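Local coordinates for coelenterazine-binding protein with bound coelenterazine (Renilla muelleri, PDB 2HPS), which binds the luciferin coelenterazine and, in a calcium-dependent way, makes it available for reaction with luciferase and oxygen, at residues Met99-Ser104 / Phe167-Glu172; Ser7-His12 / Asn84-Leu89. All coordinates share one frame; numbering follows the deposited sequence.

Contact 1. Residues Met99-Ser104 / Phe167-Glu172; sequences MAVIQS and FLFGLE
A100 and L168 hold the backbones closest, 8.4 Å from CA to CA, where a type I beta turn from M99 to I102 faces the last residues of helix 157-169. No hydrogen bond crosses the gap; the meeting is apolar and small, as the 155 Å² of buried surface indicates. The turn is closed by I102 N donating to M99 O, and it presents A100 to the neighbouring helix end. The methyl of A100 comes in at the edge of the F169 ring, its CB 3.6 Å from CZ of F169. Alanine suits this place, since a methyl is enough to meet the ring edge. F169 sends its ring toward the turn because CG lies anti to its own carbonyl carbon (chi1 -58°). CB of the preceding L168 lies over one face of the ring, near its rim, and K97 makes a cation-pi contact with F169. The isobutyl group of L168 reaches toward the turn, its CD1 3.7 Å from the carbonyl O of A100. V101 bridges the two large side chains: its CG1 lies 4.3 Å from CD1 of L168 and 4.4 Å from CE2 of F169, at the ring edge. A branched residue suits this buried position, where V101 also packs against L161 and V164 of helix 157-169. Beyond F169 the chain leaves helical geometry at G170. L89 of helix 78-91 touches A100, L168 and F169 alike. The arrangement is characteristic of a paired EF-hand domain: the turn leads into helix 102-111, which enters the third EF-hand loop, and helix 157-169 leaves the fourth.

Contact 2. Residues Ser7-His12 / Asn84-Leu89; sequences SERAYH and NATDSL
Charge pairing joins R9 to D87 at the outer margin of this helix pair. The arginine chain runs extended from CG to NE, with CG anti to the backbone N, and so spans to the other helix. Both terminal nitrogens of R9 then grip a single oxygen end-on: NH2 lies 3.0 Å from OD1 of D87, and NH1 3.2 Å from the same OD1. The guanidinium and carboxylate planes are 27° apart, nearly coplanar, and OD1 sits in the guanidinium plane. Long arginine suits this solvent-facing margin, where D87 is exposed; R9 also touches V83 of helix 78-91. The T86 methyl, CG2, makes an oblique van der Waals contact with NH1 of R9 at 3.8 Å. With an alanine at R9, the carboxylate of D87 would probably lose its charge partner on helix 6-21, and the T86 methyl its contact with NH1.

Buried polar bonding falls to H12 and T86, whose CA atoms are the nearest pair at 6.5 Å. ND1 of H12 and OG1 of T86 share a hydrogen bond of 2.9 Å, nearly straight at 163°, with the hydroxyl at the ring edge and in its plane. OG1 also has a weak bond to A82 O. NE2 of H12 probably bonds L168 O, which would fix the ring's rotation; histidine suits this spot by offering two polar edges.

Apolar packing is left to L89, whose CD1 meets the H12 ring edge 4.2 Å from CE1. The segment axes, 10.6 Å apart at 121°, show the helix entering the first hand (6-21) packed on that leaving the second (78-91), as in an EF-hand pair.

Contact 1 lies about 9 Å from the centre of the chain and is partly buried, with two of its four touching residues enclosed; contact 2, about 15 Å out, is the more buried, yet ends in an exposed aspartate. Their chemistry differs accordingly: contact 1 is apolar across its segments, whereas contact 2 runs from an enclosed histidine-threonine bond to a salt bridge at the surface. Each sets a helix entering one hand against the helix leaving the next, in the C-terminal and N-terminal EF-hand pairs respectively. They share no segment, but their centres are 11 Å apart and they abut, CE1 of F169 packing 3.5 Å from the carbonyl O of L89.

Contact 1. Residues Met99-Ser104 / Phe167-Glu172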
loop_
_atom_site.group_PDB
_atom_site.type_symbol
_atom_site.label_atom_id
_atom_site.label_comp_id
_atom_site.label_asym_id
_atom_site.label_seq_id
_atom_site.Cartn_x
_atom_site.Cartn_y
_atom_site.Cartn_z
HETATM N N MSE A 99 8.513 11.468 -3.022
HETATM C CA MSE A 99 7.107 11.824 -2.911
HETATM C C MSE A 99 6.235 10.580 -2.977
HETATM O O MSE A 99 5.175 10.529 -2.349
HETATM C CB MSE A 99 6.695 12.809 -4.004
HETATM C CG MSE A 99 7.154 14.214 -3.751
HETATM SE SE MSE A 99 6.453 14.939 -2.046
HETATM C CE MSE A 99 4.728 14.352 -2.076
ATOM N N ALA A 100 6.688 9.573 -3.735
ATOM C CA ALA A 100 5.904 8.339 -3.922
ATOM C C ALA A 100 5.697 7.499 -2.662
ATOM O O ALA A 100 4.769 6.674 -2.602
ATOM C CB ALA A 100 6.516 7.485 -5.009
ATOM N N VAL A 101 6.551 7.701 -1.654
ATOM C CA VAL A 101 6.429 6.912 -0.416
ATOM C C VAL A 101 5.720 7.646 0.715
ATOM O O VAL A 101 5.496 7.093 1.795
ATOM C CB VAL A 101 7.794 6.364 0.057
ATOM C CG1 VAL A 101 8.415 5.509 -1.056
ATOM C CG2 VAL A 101 8.739 7.502 0.483
ATOM N N ILE A 102 5.368 8.904 0.459
ATOM C CA ILE A 102 4.647 9.708 1.440
ATOM C C ILE A 102 3.361 9.040 1.936
ATOM O O ILE A 102 3.087 9.019 3.138
ATOM C CB ILE A 102 4.434 11.148 0.881
ATOM C CG1 ILE A 102 5.794 11.853 0.763
ATOM C CG2 ILE A 102 3.417 11.930 1.691
ATOM C CD1 ILE A 102 6.475 12.214 2.119
ATOM N N GLN A 103 2.592 8.459 1.023
ATOM C CA GLN A 103 1.388 7.745 1.394
ATOM C C GLN A 103 1.681 6.625 2.406
ATOM O O GLN A 103 0.984 6.479 3.420
ATOM C CB GLN A 103 0.764 7.176 0.128
ATOM C CG GLN A 103 -0.635 6.677 0.265
ATOM C CD GLN A 103 -1.119 6.057 -1.044
ATOM O OE1 GLN A 103 -0.319 5.714 -1.929
ATOM N NE2 GLN A 103 -2.426 5.933 -1.180
ATOM N N SER A 104 2.733 5.849 2.147
ATOM C CA SER A 104 3.085 4.746 3.024
ATOM C C SER A 104 3.596 5.244 4.373
ATOM O O SER A 104 3.367 4.610 5.388
ATOM C CB SER A 104 4.125 3.849 2.357
ATOM O OG SER A 104 3.551 3.121 1.276
ATOM N N PHE A 167 8.669 -2.890 -2.892
ATOM C CA PHE A 167 7.378 -3.170 -3.525
ATOM C C PHE A 167 7.080 -2.179 -4.652
ATOM O O PHE A 167 6.717 -2.581 -5.750
ATOM C CB PHE A 167 6.262 -3.156 -2.501
ATOM C CG PHE A 167 4.929 -3.572 -3.079
ATOM C CD1 PHE A 167 4.624 -4.922 -3.228
ATOM C CD2 PHE A 167 4.005 -2.623 -3.500
ATOM C CE1 PHE A 167 3.404 -5.331 -3.782
ATOM C CE2 PHE A 167 2.769 -3.022 -4.060
ATOM C CZ PHE A 167 2.465 -4.373 -4.188
ATOM N N LEU A 168 7.242 -0.884 -4.378
ATOM C CA LEU A 168 6.838 0.138 -5.352
ATOM C C LEU A 168 7.751 0.263 -6.571
ATOM O O LEU A 168 7.262 0.544 -7.673
ATOM C CB LEU A 168 6.676 1.503 -4.659
ATOM C CG LEU A 168 5.469 1.667 -3.729
ATOM C CD1 LEU A 168 5.539 3.074 -3.131
ATOM C CD2 LEU A 168 4.128 1.431 -4.442
ATOM N N PHE A 169 9.056 0.052 -6.398
ATOM C CA PHE A 169 10.023 0.303 -7.462
ATOM C C PHE A 169 10.851 -0.892 -7.920
ATOM O O PHE A 169 11.559 -0.796 -8.932
ATOM C CB PHE A 169 10.981 1.443 -7.059
ATOM C CG PHE A 169 10.271 2.719 -6.752
ATOM C CD1 PHE A 169 9.653 3.437 -7.758
ATOM C CD2 PHE A 169 10.212 3.201 -5.443
ATOM C CE1 PHE A 169 8.988 4.621 -7.472
ATOM C CE2 PHE A 169 9.546 4.375 -5.153
ATOM C CZ PHE A 169 8.930 5.082 -6.165
ATOM N N GLY A 170 10.782 -1.993 -7.176
ATOM C CA GLY A 170 11.582 -3.177 -7.475
ATOM C C GLY A 170 11.182 -3.827 -8.789
ATOM O O GLY A 170 9.998 -3.980 -9.067
ATOM N N LEU A 171 12.180 -4.185 -9.592
ATOM C CA LEU A 171 11.951 -4.873 -10.867
ATOM C C LEU A 171 12.219 -6.360 -10.728
ATOM O O LEU A 171 11.833 -7.150 -11.601
ATOM C CB LEU A 171 12.858 -4.309 -11.954
ATOM C CG LEU A 171 12.657 -2.832 -12.296
ATOM C CD1 LEU A 171 13.639 -2.401 -13.377
ATOM C CD2 LEU A 171 11.244 -2.562 -12.710
ATOM N N GLU A 172 12.923 -6.714 -9.659
ATOM C CA GLU A 172 13.258 -8.101 -9.377
ATOM C C GLU A 172 12.508 -8.553 -8.142
ATOM O O GLU A 172 12.271 -7.776 -7.216
ATOM C CB GLU A 172 14.766 -8.255 -9.158
ATOM C CG GLU A 172 15.560 -8.641 -10.416
ATOM C CD GLU A 172 15.625 -7.548 -11.449
ATOM O OE1 GLU A 172 16.024 -6.411 -11.103
ATOM O OE2 GLU A 172 15.286 -7.831 -12.620
#

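Contact 2. Residues Ser7-His12 / Asn84-Leu89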
loop_
_atom_site.group_PDB
_atom_site.type_symbol
_atom_site.label_atom_id
_atom_site.label_comp_id
_atom_site.label_asym_id
_atom_site.label_seq_id
_atom_site.Cartn_x
_atom_site.Cartn_y
_atom_site.Cartn_z
ATOM N N SER A 7 9.858 -9.398 -18.641
ATOM C CA SER A 7 9.633 -10.127 -17.395
ATOM C C SER A 7 9.636 -9.191 -16.180
ATOM O O SER A 7 8.875 -9.395 -15.241
ATOM C CB SER A 7 10.651 -11.256 -17.234
ATOM O OG SER A 7 11.962 -10.731 -17.339
ATOM N N GLU A 8 10.485 -8.158 -16.204
ATOM C CA GLU A 8 10.458 -7.134 -15.139
ATOM C C GLU A 8 9.117 -6.398 -15.159
ATOM O O GLU A 8 8.496 -6.193 -14.107
ATOM C CB GLU A 8 11.618 -6.139 -15.312
ATOM C CG GLU A 8 12.961 -6.750 -14.977
ATOM C CD GLU A 8 14.139 -5.857 -15.369
ATOM O OE1 GLU A 8 13.976 -4.933 -16.209
ATOM O OE2 GLU A 8 15.237 -6.109 -14.825
ATOM N N ARG A 9 8.657 -6.020 -16.353
ATOM C CA ARG A 9 7.356 -5.362 -16.448
ATOM C C ARG A 9 6.252 -6.309 -15.968
ATOM O O ARG A 9 5.347 -5.893 -15.244
ATOM C CB ARG A 9 7.068 -4.868 -17.865
ATOM C CG ARG A 9 5.732 -4.119 -17.936
ATOM C CD ARG A 9 5.496 -3.512 -19.299
ATOM N NE ARG A 9 4.214 -2.800 -19.335
ATOM C CZ ARG A 9 3.995 -1.556 -18.902
ATOM N NH1 ARG A 9 4.977 -0.815 -18.384
ATOM N NH2 ARG A 9 2.771 -1.046 -18.992
ATOM N N ALA A 10 6.347 -7.582 -16.358
ATOM C CA ALA A 10 5.353 -8.577 -15.936
ATOM C C ALA A 10 5.267 -8.651 -14.422
ATOM O O ALA A 10 4.173 -8.608 -13.855
ATOM C CB ALA A 10 5.687 -9.966 -16.521
ATOM N N TYR A 11 6.430 -8.728 -13.771
ATOM C CA TYR A 11 6.467 -8.875 -12.320
ATOM C C TYR A 11 5.933 -7.603 -11.635
ATOM O O TYR A 11 5.145 -7.677 -10.697
ATOM C CB TYR A 11 7.893 -9.211 -11.851
ATOM C CG TYR A 11 7.993 -9.298 -10.345
ATOM C CD1 TYR A 11 7.301 -10.294 -9.639
ATOM C CD2 TYR A 11 8.703 -8.339 -9.622
ATOM C CE1 TYR A 11 7.354 -10.364 -8.237
ATOM C CE2 TYR A 11 8.755 -8.393 -8.230
ATOM C CZ TYR A 11 8.080 -9.396 -7.543
ATOM O OH TYR A 11 8.145 -9.462 -6.170
ATOM N N HIS A 12 6.365 -6.440 -12.122
ATOM C CA HIS A 12 5.894 -5.185 -11.526
ATOM C C HIS A 12 4.388 -5.037 -11.663
ATOM O O HIS A 12 3.704 -4.692 -10.691
ATOM C CB HIS A 12 6.611 -3.969 -12.106
ATOM C CG HIS A 12 6.468 -2.759 -11.246
ATOM N ND1 HIS A 12 5.371 -1.927 -11.311
ATOM C CD2 HIS A 12 7.249 -2.285 -10.246
ATOM C CE1 HIS A 12 5.488 -0.984 -10.389
ATOM N NE2 HIS A 12 6.626 -1.169 -9.742
ATOM N N ASN A 84 -1.569 1.738 -14.923
ATOM C CA ASN A 84 -1.359 3.151 -14.576
ATOM C C ASN A 84 -0.340 3.307 -13.443
ATOM O O ASN A 84 0.527 4.181 -13.509
ATOM C CB ASN A 84 -2.677 3.815 -14.210
ATOM C CG ASN A 84 -3.615 3.961 -15.409
ATOM O OD1 ASN A 84 -3.178 3.947 -16.565
ATOM N ND2 ASN A 84 -4.896 4.118 -15.129
ATOM N N ALA A 85 -0.429 2.428 -12.443
ATOM C CA ALA A 85 0.539 2.388 -11.337
ATOM C C ALA A 85 1.962 2.097 -11.826
ATOM O O ALA A 85 2.914 2.804 -11.490
ATOM C CB ALA A 85 0.092 1.327 -10.279
ATOM N N THR A 86 2.125 1.034 -12.619
ATOM C CA THR A 86 3.434 0.640 -13.122
ATOM C C THR A 86 4.022 1.738 -14.002
ATOM O O THR A 86 5.190 2.123 -13.835
ATOM C CB THR A 86 3.315 -0.709 -13.877
ATOM O OG1 THR A 86 2.970 -1.723 -12.912
ATOM C CG2 THR A 86 4.626 -1.077 -14.600
ATOM N N ASP A 87 3.196 2.265 -14.909
ATOM C CA ASP A 87 3.645 3.323 -15.831
ATOM C C ASP A 87 4.110 4.555 -15.050
ATOM O O ASP A 87 5.179 5.091 -15.337
ATOM C CB ASP A 87 2.534 3.713 -16.825
ATOM C CG ASP A 87 2.347 2.695 -17.941
ATOM O OD1 ASP A 87 3.198 1.802 -18.100
ATOM O OD2 ASP A 87 1.318 2.792 -18.655
ATOM N N SER A 88 3.315 4.967 -14.063
ATOM C CA SER A 88 3.645 6.138 -13.218
ATOM C C SER A 88 4.888 5.937 -12.351
ATOM O O SER A 88 5.815 6.764 -12.374
ATOM C CB SER A 88 2.447 6.609 -12.392
ATOM O OG SER A 88 1.941 5.599 -11.548
ATOM N N LEU A 89 4.912 4.831 -11.602
ATOM C CA LEU A 89 6.019 4.563 -10.674
ATOM C C LEU A 89 7.354 4.360 -11.348
ATOM O O LEU A 89 8.362 4.856 -10.860
ATOM C CB LEU A 89 5.704 3.354 -9.788
ATOM C CG LEU A 89 4.634 3.647 -8.741
ATOM C CD1 LEU A 89 4.039 2.349 -8.205
ATOM C CD2 LEU A 89 5.207 4.532 -7.609
#